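Long-range contacts in beta-xylosidase (Uncultured organism, PDB 4MLG), which probably releases xylose units from the non-reducing ends of xylo-oligosaccharides, as a family 43 glycoside hydrolase built on a beta-propeller: residues F46-Y51 against Q82-S86; V70-I76 against M97-L101; M1-L7 against D58-V64; M13-A18 against L286-D290. All blocks are in the same frame, centred on the assembly; numbering follows the deposited sequence.

Interaction 1: residues F46-Y51 against Q82-S86; sequences FNMKDY and QLWDS. With CA (calcium ion), chain M.
The indole of W84 and the carboxamide of Q82 converge on the backbone oxygen of F46, at the junction of two consecutive blades of the beta-propeller: 46-51 leads into strand 50-56 of one blade, and 82-86 lies on strand 81-91, an edge strand of the next. W84 NE1 donates to F46 O at 3.0 Å with the oxygen close to the ring edge, while Q82 NE2 reaches the same F46 O at 3.2 Å. The two donors arrive from opposite faces of the carbonyl plane, so one oxygen serves two side-chain N-H groups. M48 suits the place beside the indole because its thioether is pliant: the chain bends at chi2 (79°) and chi3 (88°), bringing the methyl M48 CE within 3.4 Å of W84 CD1. Its sulfur, M48 SD, makes an oblique Met-aromatic contact, 5.0 Å from the centroid of the five-membered ring of W84. A backbone bond from L83 N to M48 O (3.1 Å) joins the two segments beside it.

Further along, the Y51 ring is enclosed on both sides. L83 CD1 sits over one face, 4.2 Å from the centroid of the Y51 ring, a CH-pi contact for which a branched apolar chain is apt. S86 OG lies over the opposite face, and at the ring edge Y51 OH donates to W84 O, a bond modelled very short and so of doubtful length. One water joins D50 O to L83 O. Just beyond W84, D85 turns from 46-51 altogether, and its OD2 binds the calcium ion together with H274 NE2.

Interaction 2: residues V70-I76 against M97-L101; sequences VLRTEDI and MYFPL
An apolar seam between two neighbouring propeller blades is made here by V70, L71, T73 and I76 packing on M97, F99 and L101. Strands 70-72 and 97-101 run roughly in the same direction, 23° apart, with axes 10.8 Å from each other at closest, a spacing that side chains rather than backbone bonds must fill. Strand alternation turns M97, F99 and L101 to this side, while Y98 and P100 lie on the other.

F99 is the centre. Its chi1 of 58° swings the ring toward 70-76, where L71 and I76 both meet it from the same side. L71 CD2 lies over the face, 4.3 Å from the F99 ring centroid, in a CH-pi contact, and the same methyl is 4.0 Å from M97 SD. The side chains of I76 and F99 run toward each other, I76 CD1 meeting F99 CE1 obliquely at 3.5 Å; I76 also meets L101 tip to tip, I76 CD1 to L101 CD2 at 3.9 Å. The long, flexible chain of M97 bends at its end to bring CE to V70 CG2. The chain turns just before I76, D75 N bonding to R72 O and I76 N to T73 O, and the turn brings its side chain back to the contact.

Around the seam, Y51 of strand 50-56 rests on L71, M97 and F99, L83 of strand 81-91 touches T73, F99 and L101, and A113 of strand 108-115 lies against M97 and F99.

Interaction 3: residues M1-L7 against D58-V64; sequences MKEPRYL and DVEQGEV
The guanidinium of R5 turns its edge to the loop 58-64, with the carbonyl oxygens of V59 and G62 near its plane, while L7 CD2 of its own segment lies 3.8 Å above one face of that group, toward the rim. R5 NH1 donates to V59 O, and R5 NH2 to G62 O; both bonds are modelled shorter than usual, so their geometry is doubtful. A weak bond also runs from R5 NH1 to G62 O. Arginine suits this loop: its chain is extended from CG to NE, long enough to carry several N-H groups to the loop's carbonyls.

Strand 5-6 pairs with strand 302-308, so the N-terminal end of the chain completes the last propeller blade, and R5 ties it to a loop between strands 50-56 and 64-72 of the first.

The other flat group is the carboxylate of E60. The terminal amine, M1 N, forms a salt bridge with E60 OE2 at 2.7 Å, meeting it on the anti side, 16° out of plane. The M1 side chain, bent at chi3, crosses that of E60 obliquely, M1 CE lying 3.6 Å from E60 CG and 4.0 Å from V59 CG1. At the far end L7 CD2 meets V64 CG2 at 4.3 Å.

Interaction 4: residues M13-A18 against L286-D290; sequences MADPAA and LFHHD
H289 reaches from its strand to the turn at D15, and its side chain can be followed outward atom by atom. H289 CB leaves strand 283-290 toward 13-18, with M13 O some 4.5 Å away. CG lies between the backbone N and the carbonyl carbon (chi1 64°), which sets the ring beside A14, whose CB is 3.5 Å from H289 ND1. That same nitrogen accepts a hydrogen bond from the backbone N-H of D15, D15 N to H289 ND1 at 3.0 Å and 166°, with the donor close to the ring plane. Next comes H289 CE1, 3.2 Å from D15 OD1; the two side chains cross obliquely, their planes 60° apart. Histidine suits the place because ND1 can accept from D15 N while NE2, at the tip, has a weak hydrogen bond to T272 OG1.

The contact joins the first and last blades of the beta-propeller, where the ring of blades closes on itself. D15 stands at the turn after strand 12-14, its OD2 bonded to S30 OG. Its side chain lies beside a bound sulfate and, by nearest atoms, about 6 Å from the calcium ion, consistent with the central pocket of a family 43 propeller.

Beyond H289 the seam becomes apolar. P16, a rigid ring, sets CG 3.9 Å from F287 CB and packs against the backbone of H288. The small A18 can sit close over the F287 ring, its CB 3.9 Å from the F287 ring centroid as a CH-pi contact. H288 points away from 13-18, its ND1 donating to L286 O.

Overall arrangement
From the N terminus, interaction 3 is the first to open, at residues 1-7, and it closes at 58-64, fastening the terminal strand to the first blade. Interaction 4 opens inside that loop and closes only at 286-290, so the two cross; it joins the first and last blades and spans interactions 1 and 2 entirely. Interaction 1 opens within both and closes at 82-86, crossing interaction 3, and crosses interaction 2, which starts after interaction 3 has closed. Interactions 1 and 2 share the seam between the first two blades, their centres about 8 Å apart. Interactions 1 and 4 meet near the calcium ion, where D85 packs against D15, and interactions 3 and 4 touch through Y6 and D290.

Interaction 1: residues F46-Y51 against Q82-S86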
# COMPACT_ATOMS: atom_id res chain seq x y z
N PHE A 46 -16.20 -5.98 -12.16
CA PHE A 46 -16.75 -5.13 -11.11
C PHE A 46 -16.03 -3.79 -11.13
O PHE A 46 -15.23 -3.49 -10.25
CB PHE A 46 -16.61 -5.79 -9.74
CG PHE A 46 -17.48 -7.00 -9.55
CD1 PHE A 46 -18.85 -6.88 -9.44
CD2 PHE A 46 -16.91 -8.27 -9.49
CE1 PHE A 46 -19.65 -7.99 -9.27
CE2 PHE A 46 -17.71 -9.39 -9.31
CZ PHE A 46 -19.08 -9.25 -9.20
N ASN A 47 -16.32 -2.99 -12.16
CA ASN A 47 -15.62 -1.74 -12.37
C ASN A 47 -16.48 -0.53 -12.04
O ASN A 47 -16.62 0.38 -12.85
CB ASN A 47 -15.14 -1.65 -13.83
CG ASN A 47 -14.05 -0.63 -14.03
OD1 ASN A 47 -13.25 -0.37 -13.12
ND2 ASN A 47 -14.00 -0.03 -15.21
N MET A 48 -17.06 -0.52 -10.84
CA MET A 48 -17.85 0.61 -10.39
C MET A 48 -16.96 1.84 -10.22
O MET A 48 -15.76 1.71 -9.95
CB MET A 48 -18.59 0.29 -9.09
CG MET A 48 -19.50 -0.92 -9.19
SD MET A 48 -18.62 -2.48 -9.07
CE MET A 48 -18.61 -2.73 -7.30
N LYS A 49 -17.54 3.03 -10.36
CA LYS A 49 -16.73 4.24 -10.34
C LYS A 49 -17.37 5.41 -9.59
O LYS A 49 -16.80 6.50 -9.54
CB LYS A 49 -16.37 4.67 -11.77
CG LYS A 49 -17.57 4.79 -12.70
CD LYS A 49 -17.13 5.15 -14.11
CE LYS A 49 -18.32 5.21 -15.05
NZ LYS A 49 -17.92 5.60 -16.43
N ASP A 50 -18.55 5.20 -9.01
CA ASP A 50 -19.22 6.27 -8.28
C ASP A 50 -20.21 5.77 -7.22
O ASP A 50 -20.48 4.58 -7.12
CB ASP A 50 -19.91 7.23 -9.25
CG ASP A 50 -21.01 6.56 -10.05
OD1 ASP A 50 -20.98 5.32 -10.18
OD2 ASP A 50 -21.91 7.27 -10.54
N TYR A 51 -20.75 6.71 -6.44
CA TYR A 51 -21.72 6.41 -5.40
C TYR A 51 -22.97 7.28 -5.53
O TYR A 51 -22.87 8.50 -5.68
CB TYR A 51 -21.11 6.62 -4.01
CG TYR A 51 -20.11 5.58 -3.59
CD1 TYR A 51 -20.27 4.25 -3.94
CD2 TYR A 51 -19.00 5.93 -2.83
CE1 TYR A 51 -19.35 3.29 -3.55
CE2 TYR A 51 -18.08 4.98 -2.43
CZ TYR A 51 -18.26 3.66 -2.80
OH TYR A 51 -17.33 2.72 -2.41
N GLN A 82 -12.01 1.13 -9.21
CA GLN A 82 -12.97 0.25 -8.54
C GLN A 82 -13.43 0.71 -7.16
O GLN A 82 -12.80 0.40 -6.15
CB GLN A 82 -12.45 -1.19 -8.50
CG GLN A 82 -12.26 -1.82 -9.87
CD GLN A 82 -11.45 -3.10 -9.83
OE1 GLN A 82 -10.31 -3.11 -9.39
NE2 GLN A 82 -12.06 -4.20 -10.28
N LEU A 83 -14.53 1.46 -7.13
CA LEU A 83 -15.20 1.82 -5.88
C LEU A 83 -16.17 0.71 -5.48
O LEU A 83 -17.25 0.61 -6.05
CB LEU A 83 -15.98 3.12 -6.04
CG LEU A 83 -15.25 4.44 -5.80
CD1 LEU A 83 -16.21 5.60 -5.96
CD2 LEU A 83 -14.62 4.45 -4.42
N TRP A 84 -15.79 -0.10 -4.50
CA TRP A 84 -16.62 -1.22 -4.09
C TRP A 84 -17.54 -0.87 -2.91
O TRP A 84 -17.83 0.30 -2.68
CB TRP A 84 -15.77 -2.46 -3.82
CG TRP A 84 -15.24 -3.09 -5.09
CD1 TRP A 84 -15.34 -2.59 -6.36
CD2 TRP A 84 -14.53 -4.34 -5.21
NE1 TRP A 84 -14.74 -3.45 -7.25
CE2 TRP A 84 -14.24 -4.52 -6.58
CE3 TRP A 84 -14.12 -5.31 -4.29
CZ2 TRP A 84 -13.55 -5.64 -7.05
CZ3 TRP A 84 -13.44 -6.42 -4.77
CH2 TRP A 84 -13.16 -6.58 -6.13
N ASP A 85 -18.00 -1.89 -2.19
CA ASP A 85 -18.99 -1.71 -1.12
C ASP A 85 -18.54 -0.76 -0.01
O ASP A 85 -17.56 -1.03 0.68
CB ASP A 85 -19.36 -3.06 -0.51
CG ASP A 85 -20.27 -2.93 0.69
OD1 ASP A 85 -21.22 -2.12 0.64
OD2 ASP A 85 -20.05 -3.65 1.69
N SER A 86 -19.27 0.34 0.16
CA SER A 86 -18.95 1.34 1.18
C SER A 86 -19.92 1.30 2.35
O SER A 86 -20.91 0.56 2.34
CB SER A 86 -18.95 2.73 0.56
OG SER A 86 -20.21 3.04 -0.00
CA CA M . -21.69 -3.88 3.35
O HOH W 1 -13.30 2.55 -11.24
O HOH W 2 -19.94 2.00 -6.64

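Interaction 2: residues V70-I76 against M97-L101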
# COMPACT_ATOMS: atom_id res chain seq x y z
N VAL A 70 -22.69 11.34 -5.23
CA VAL A 70 -22.10 12.04 -4.09
C VAL A 70 -20.59 11.84 -4.05
O VAL A 70 -19.89 12.50 -3.27
CB VAL A 70 -22.69 11.56 -2.76
CG1 VAL A 70 -24.16 11.95 -2.66
CG2 VAL A 70 -22.52 10.05 -2.63
N LEU A 71 -20.09 10.93 -4.87
CA LEU A 71 -18.66 10.63 -4.93
C LEU A 71 -18.33 9.85 -6.19
O LEU A 71 -19.06 8.95 -6.58
CB LEU A 71 -18.25 9.82 -3.70
CG LEU A 71 -16.75 9.58 -3.49
CD1 LEU A 71 -16.04 10.88 -3.15
CD2 LEU A 71 -16.51 8.53 -2.41
N ARG A 72 -17.22 10.22 -6.84
CA ARG A 72 -16.73 9.47 -7.99
C ARG A 72 -15.20 9.36 -7.93
O ARG A 72 -14.54 10.15 -7.26
CB ARG A 72 -17.17 10.12 -9.30
CG ARG A 72 -16.55 11.48 -9.58
CD ARG A 72 -17.09 12.08 -10.87
NE ARG A 72 -18.53 12.34 -10.81
CZ ARG A 72 -19.06 13.49 -10.42
NH1 ARG A 72 -18.28 14.50 -10.06
NH2 ARG A 72 -20.38 13.64 -10.39
N THR A 73 -14.66 8.38 -8.64
CA THR A 73 -13.22 8.10 -8.62
C THR A 73 -12.37 9.30 -9.04
O THR A 73 -11.24 9.45 -8.57
CB THR A 73 -12.86 6.89 -9.49
OG1 THR A 73 -13.28 7.12 -10.84
CG2 THR A 73 -13.54 5.63 -8.97
N GLU A 74 -12.89 10.14 -9.92
CA GLU A 74 -12.16 11.32 -10.37
C GLU A 74 -11.91 12.30 -9.24
O GLU A 74 -10.87 12.96 -9.19
CB GLU A 74 -12.90 12.03 -11.51
CG GLU A 74 -13.01 11.24 -12.80
CD GLU A 74 -14.30 10.44 -12.88
OE1 GLU A 74 -14.93 10.45 -13.97
OE2 GLU A 74 -14.69 9.81 -11.88
N ASP A 75 -12.86 12.39 -8.32
CA ASP A 75 -12.78 13.35 -7.21
C ASP A 75 -11.82 12.89 -6.12
O ASP A 75 -11.46 13.66 -5.23
CB ASP A 75 -14.17 13.59 -6.61
CG ASP A 75 -15.18 14.04 -7.65
OD1 ASP A 75 -14.77 14.50 -8.73
OD2 ASP A 75 -16.40 13.93 -7.38
N ILE A 76 -11.40 11.63 -6.19
CA ILE A 76 -10.48 11.07 -5.20
C ILE A 76 -9.03 11.22 -5.66
O ILE A 76 -8.67 10.73 -6.73
CB ILE A 76 -10.80 9.59 -4.91
CG1 ILE A 76 -12.28 9.42 -4.58
CG2 ILE A 76 -9.94 9.07 -3.77
CD1 ILE A 76 -12.70 7.98 -4.39
N MET A 97 -18.07 8.63 5.34
CA MET A 97 -18.21 7.54 4.38
C MET A 97 -16.90 6.79 4.22
O MET A 97 -15.87 7.38 3.92
CB MET A 97 -18.68 8.07 3.02
CG MET A 97 -18.67 7.01 1.93
SD MET A 97 -19.23 7.64 0.33
CE MET A 97 -20.92 8.10 0.71
N TYR A 98 -16.95 5.47 4.42
CA TYR A 98 -15.76 4.64 4.28
C TYR A 98 -15.85 3.78 3.03
O TYR A 98 -16.65 2.85 2.95
CB TYR A 98 -15.57 3.77 5.52
CG TYR A 98 -15.26 4.56 6.77
CD1 TYR A 98 -13.95 4.73 7.20
CD2 TYR A 98 -16.27 5.15 7.52
CE1 TYR A 98 -13.66 5.45 8.34
CE2 TYR A 98 -15.99 5.87 8.66
CZ TYR A 98 -14.68 6.02 9.07
OH TYR A 98 -14.40 6.75 10.20
N PHE A 99 -15.01 4.11 2.04
CA PHE A 99 -15.05 3.43 0.76
C PHE A 99 -13.77 2.64 0.49
O PHE A 99 -12.67 3.10 0.81
CB PHE A 99 -15.28 4.44 -0.37
CG PHE A 99 -14.23 5.52 -0.44
CD1 PHE A 99 -13.10 5.37 -1.23
CD2 PHE A 99 -14.39 6.70 0.27
CE1 PHE A 99 -12.14 6.36 -1.29
CE2 PHE A 99 -13.43 7.70 0.21
CZ PHE A 99 -12.31 7.52 -0.58
N PRO A 100 -13.91 1.45 -0.09
CA PRO A 100 -12.77 0.65 -0.54
C PRO A 100 -12.39 1.05 -1.97
O PRO A 100 -13.26 1.35 -2.78
CB PRO A 100 -13.32 -0.77 -0.52
CG PRO A 100 -14.77 -0.61 -0.81
CD PRO A 100 -15.19 0.72 -0.25
N LEU A 101 -11.09 1.05 -2.25
CA LEU A 101 -10.61 1.48 -3.56
C LEU A 101 -9.15 1.07 -3.73
O LEU A 101 -8.32 1.32 -2.86
CB LEU A 101 -10.73 3.00 -3.70
CG LEU A 101 -10.35 3.64 -5.04
CD1 LEU A 101 -11.42 3.39 -6.08
CD2 LEU A 101 -10.11 5.12 -4.86

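Interaction 3: residues M1-L7 against D58-V64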
# COMPACT_ATOMS: atom_id res chain seq x y z
N MET A 1 -44.32 -6.03 4.18
CA MET A 1 -44.18 -6.55 2.82
C MET A 1 -44.16 -8.07 2.79
O MET A 1 -43.29 -8.70 3.39
CB MET A 1 -42.93 -5.97 2.15
CG MET A 1 -41.68 -6.03 3.02
SD MET A 1 -40.19 -5.49 2.15
CE MET A 1 -40.65 -3.84 1.66
N LYS A 2 -45.12 -8.66 2.08
CA LYS A 2 -45.18 -10.11 1.94
C LYS A 2 -44.19 -10.57 0.87
O LYS A 2 -43.68 -11.69 0.93
CB LYS A 2 -46.60 -10.56 1.57
CG LYS A 2 -47.64 -10.23 2.62
CD LYS A 2 -49.03 -10.70 2.19
CE LYS A 2 -50.07 -10.37 3.25
NZ LYS A 2 -51.44 -10.81 2.83
N GLU A 3 -43.94 -9.70 -0.10
CA GLU A 3 -43.00 -10.00 -1.17
C GLU A 3 -41.89 -8.96 -1.21
O GLU A 3 -42.12 -7.79 -0.90
CB GLU A 3 -43.73 -10.04 -2.52
CG GLU A 3 -44.87 -11.03 -2.58
CD GLU A 3 -44.41 -12.48 -2.49
OE1 GLU A 3 -43.24 -12.75 -2.84
OE2 GLU A 3 -45.21 -13.33 -2.05
N PRO A 4 -40.67 -9.38 -1.58
CA PRO A 4 -39.52 -8.48 -1.70
C PRO A 4 -39.78 -7.37 -2.71
O PRO A 4 -40.31 -7.62 -3.79
CB PRO A 4 -38.41 -9.40 -2.22
CG PRO A 4 -38.80 -10.76 -1.76
CD PRO A 4 -40.30 -10.79 -1.83
N ARG A 5 -39.41 -6.14 -2.35
CA ARG A 5 -39.68 -4.98 -3.18
C ARG A 5 -38.40 -4.41 -3.79
O ARG A 5 -37.43 -4.15 -3.08
CB ARG A 5 -40.39 -3.90 -2.36
CG ARG A 5 -40.58 -2.59 -3.10
CD ARG A 5 -41.02 -1.48 -2.16
NE ARG A 5 -41.11 -0.19 -2.84
CZ ARG A 5 -41.34 0.97 -2.23
NH1 ARG A 5 -41.50 1.01 -0.91
NH2 ARG A 5 -41.41 2.09 -2.93
N TYR A 6 -38.40 -4.23 -5.11
CA TYR A 6 -37.29 -3.58 -5.79
C TYR A 6 -37.43 -2.06 -5.66
O TYR A 6 -38.48 -1.50 -5.94
CB TYR A 6 -37.24 -3.99 -7.26
CG TYR A 6 -36.75 -5.41 -7.48
CD1 TYR A 6 -35.39 -5.67 -7.60
CD2 TYR A 6 -37.63 -6.47 -7.56
CE1 TYR A 6 -34.93 -6.96 -7.80
CE2 TYR A 6 -37.18 -7.76 -7.76
CZ TYR A 6 -35.83 -8.00 -7.88
OH TYR A 6 -35.37 -9.28 -8.08
N LEU A 7 -36.35 -1.41 -5.24
CA LEU A 7 -36.39 0.01 -4.92
C LEU A 7 -35.98 0.91 -6.08
O LEU A 7 -36.62 1.93 -6.35
CB LEU A 7 -35.53 0.31 -3.69
CG LEU A 7 -35.90 -0.49 -2.44
CD1 LEU A 7 -34.95 -0.18 -1.30
CD2 LEU A 7 -37.34 -0.20 -2.04
N ASP A 58 -40.95 5.52 3.81
CA ASP A 58 -41.67 4.29 4.09
C ASP A 58 -41.11 3.16 3.22
O ASP A 58 -41.16 3.23 2.00
CB ASP A 58 -43.17 4.47 3.82
CG ASP A 58 -43.97 3.23 4.15
OD1 ASP A 58 -43.60 2.51 5.09
OD2 ASP A 58 -44.98 2.97 3.45
N VAL A 59 -40.51 2.18 3.86
CA VAL A 59 -39.86 1.12 3.12
C VAL A 59 -40.84 0.29 2.29
O VAL A 59 -40.59 -0.01 1.14
CB VAL A 59 -39.09 0.18 4.06
CG1 VAL A 59 -38.46 -0.95 3.29
CG2 VAL A 59 -38.02 0.95 4.80
N GLU A 60 -41.95 -0.08 2.90
CA GLU A 60 -42.95 -0.90 2.23
C GLU A 60 -43.77 -0.33 1.07
O GLU A 60 -43.94 -0.99 0.06
CB GLU A 60 -43.85 -1.57 3.25
CG GLU A 60 -43.15 -2.71 3.95
CD GLU A 60 -43.57 -2.83 5.38
OE1 GLU A 60 -43.66 -1.79 6.04
OE2 GLU A 60 -43.80 -3.96 5.83
N GLN A 61 -44.30 0.88 1.20
CA GLN A 61 -45.01 1.50 0.08
C GLN A 61 -44.51 2.88 -0.29
O GLN A 61 -45.10 3.56 -1.12
CB GLN A 61 -46.53 1.51 0.31
CG GLN A 61 -47.32 1.15 -0.94
CD GLN A 61 -48.41 0.12 -0.67
OE1 GLN A 61 -48.82 -0.09 0.46
NE2 GLN A 61 -48.89 -0.51 -1.73
N GLY A 62 -43.41 3.30 0.34
CA GLY A 62 -42.86 4.63 0.16
C GLY A 62 -42.18 4.96 -1.15
O GLY A 62 -41.62 4.11 -1.80
N GLU A 63 -42.21 6.23 -1.54
CA GLU A 63 -41.44 6.68 -2.69
C GLU A 63 -39.95 6.67 -2.39
O GLU A 63 -39.53 6.92 -1.27
CB GLU A 63 -41.87 8.08 -3.11
CG GLU A 63 -41.04 8.63 -4.25
CD GLU A 63 -41.42 10.03 -4.66
OE1 GLU A 63 -40.51 10.85 -4.86
OE2 GLU A 63 -42.63 10.30 -4.80
N VAL A 64 -39.14 6.39 -3.40
CA VAL A 64 -37.69 6.38 -3.23
C VAL A 64 -37.05 7.55 -3.93
O VAL A 64 -37.32 7.82 -5.09
CB VAL A 64 -37.07 5.08 -3.75
CG1 VAL A 64 -35.61 5.01 -3.33
CG2 VAL A 64 -37.83 3.89 -3.22

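Interaction 4: residues M13-A18 against L286-D290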
# COMPACT_ATOMS: atom_id res chain seq x y z
N MET A 13 -28.02 -0.76 -8.80
CA MET A 13 -27.35 -0.45 -7.54
C MET A 13 -27.19 -1.71 -6.69
O MET A 13 -28.14 -2.47 -6.50
CB MET A 13 -28.13 0.62 -6.76
CG MET A 13 -28.32 1.92 -7.53
SD MET A 13 -26.77 2.80 -7.81
CE MET A 13 -27.33 4.12 -8.89
N ALA A 14 -25.98 -1.92 -6.17
CA ALA A 14 -25.67 -3.14 -5.44
C ALA A 14 -24.99 -2.87 -4.10
O ALA A 14 -24.64 -1.73 -3.80
CB ALA A 14 -24.79 -4.05 -6.29
N ASP A 15 -24.81 -3.93 -3.32
CA ASP A 15 -24.17 -3.86 -2.01
C ASP A 15 -24.79 -2.78 -1.12
O ASP A 15 -24.09 -1.88 -0.67
CB ASP A 15 -22.67 -3.62 -2.15
CG ASP A 15 -22.03 -4.51 -3.20
OD1 ASP A 15 -22.40 -5.70 -3.27
OD2 ASP A 15 -21.16 -4.02 -3.95
N PRO A 16 -26.10 -2.88 -0.85
CA PRO A 16 -26.79 -1.80 -0.13
C PRO A 16 -26.37 -1.72 1.33
O PRO A 16 -26.14 -2.75 1.97
CB PRO A 16 -28.26 -2.20 -0.24
CG PRO A 16 -28.23 -3.68 -0.32
CD PRO A 16 -27.00 -4.03 -1.10
N ALA A 17 -26.26 -0.50 1.84
CA ALA A 17 -25.94 -0.27 3.24
C ALA A 17 -26.94 0.73 3.80
O ALA A 17 -26.87 1.92 3.52
CB ALA A 17 -24.53 0.26 3.37
N ALA A 18 -27.88 0.23 4.60
CA ALA A 18 -28.98 1.06 5.08
C ALA A 18 -28.76 1.58 6.50
O ALA A 18 -28.30 0.86 7.39
CB ALA A 18 -30.29 0.30 4.99
N LEU A 286 -34.14 -6.69 5.43
CA LEU A 286 -32.90 -7.20 4.87
C LEU A 286 -32.70 -6.64 3.46
O LEU A 286 -33.16 -7.23 2.48
CB LEU A 286 -32.91 -8.73 4.83
CG LEU A 286 -31.66 -9.40 4.24
CD1 LEU A 286 -30.46 -9.18 5.15
CD2 LEU A 286 -31.90 -10.88 3.99
N PHE A 287 -32.02 -5.50 3.37
CA PHE A 287 -31.69 -4.93 2.07
C PHE A 287 -30.63 -5.79 1.40
O PHE A 287 -29.63 -6.14 2.03
CB PHE A 287 -31.19 -3.49 2.22
CG PHE A 287 -32.23 -2.53 2.71
CD1 PHE A 287 -32.95 -1.76 1.82
CD2 PHE A 287 -32.48 -2.39 4.07
CE1 PHE A 287 -33.91 -0.87 2.27
CE2 PHE A 287 -33.44 -1.50 4.52
CZ PHE A 287 -34.15 -0.74 3.62
N HIS A 288 -30.84 -6.13 0.14
CA HIS A 288 -29.90 -6.95 -0.61
C HIS A 288 -30.06 -6.73 -2.11
O HIS A 288 -30.63 -5.72 -2.53
CB HIS A 288 -30.06 -8.43 -0.26
CG HIS A 288 -31.44 -8.96 -0.48
ND1 HIS A 288 -32.52 -8.59 0.30
CD2 HIS A 288 -31.93 -9.84 -1.38
CE1 HIS A 288 -33.60 -9.22 -0.12
NE2 HIS A 288 -33.27 -9.98 -1.14
N HIS A 289 -29.56 -7.66 -2.92
CA HIS A 289 -29.70 -7.55 -4.37
C HIS A 289 -29.71 -8.90 -5.09
O HIS A 289 -29.25 -9.90 -4.56
CB HIS A 289 -28.60 -6.66 -4.95
CG HIS A 289 -27.21 -7.20 -4.78
ND1 HIS A 289 -26.19 -6.47 -4.21
CD2 HIS A 289 -26.67 -8.40 -5.12
CE1 HIS A 289 -25.09 -7.19 -4.19
NE2 HIS A 289 -25.35 -8.36 -4.73
N ASP A 290 -30.24 -8.89 -6.31
CA ASP A 290 -30.11 -10.02 -7.23
C ASP A 290 -30.06 -9.53 -8.67
O ASP A 290 -30.25 -8.34 -8.94
CB ASP A 290 -31.22 -11.06 -7.02
CG ASP A 290 -32.61 -10.47 -7.11
OD1 ASP A 290 -32.79 -9.41 -7.73
OD2 ASP A 290 -33.54 -11.09 -6.56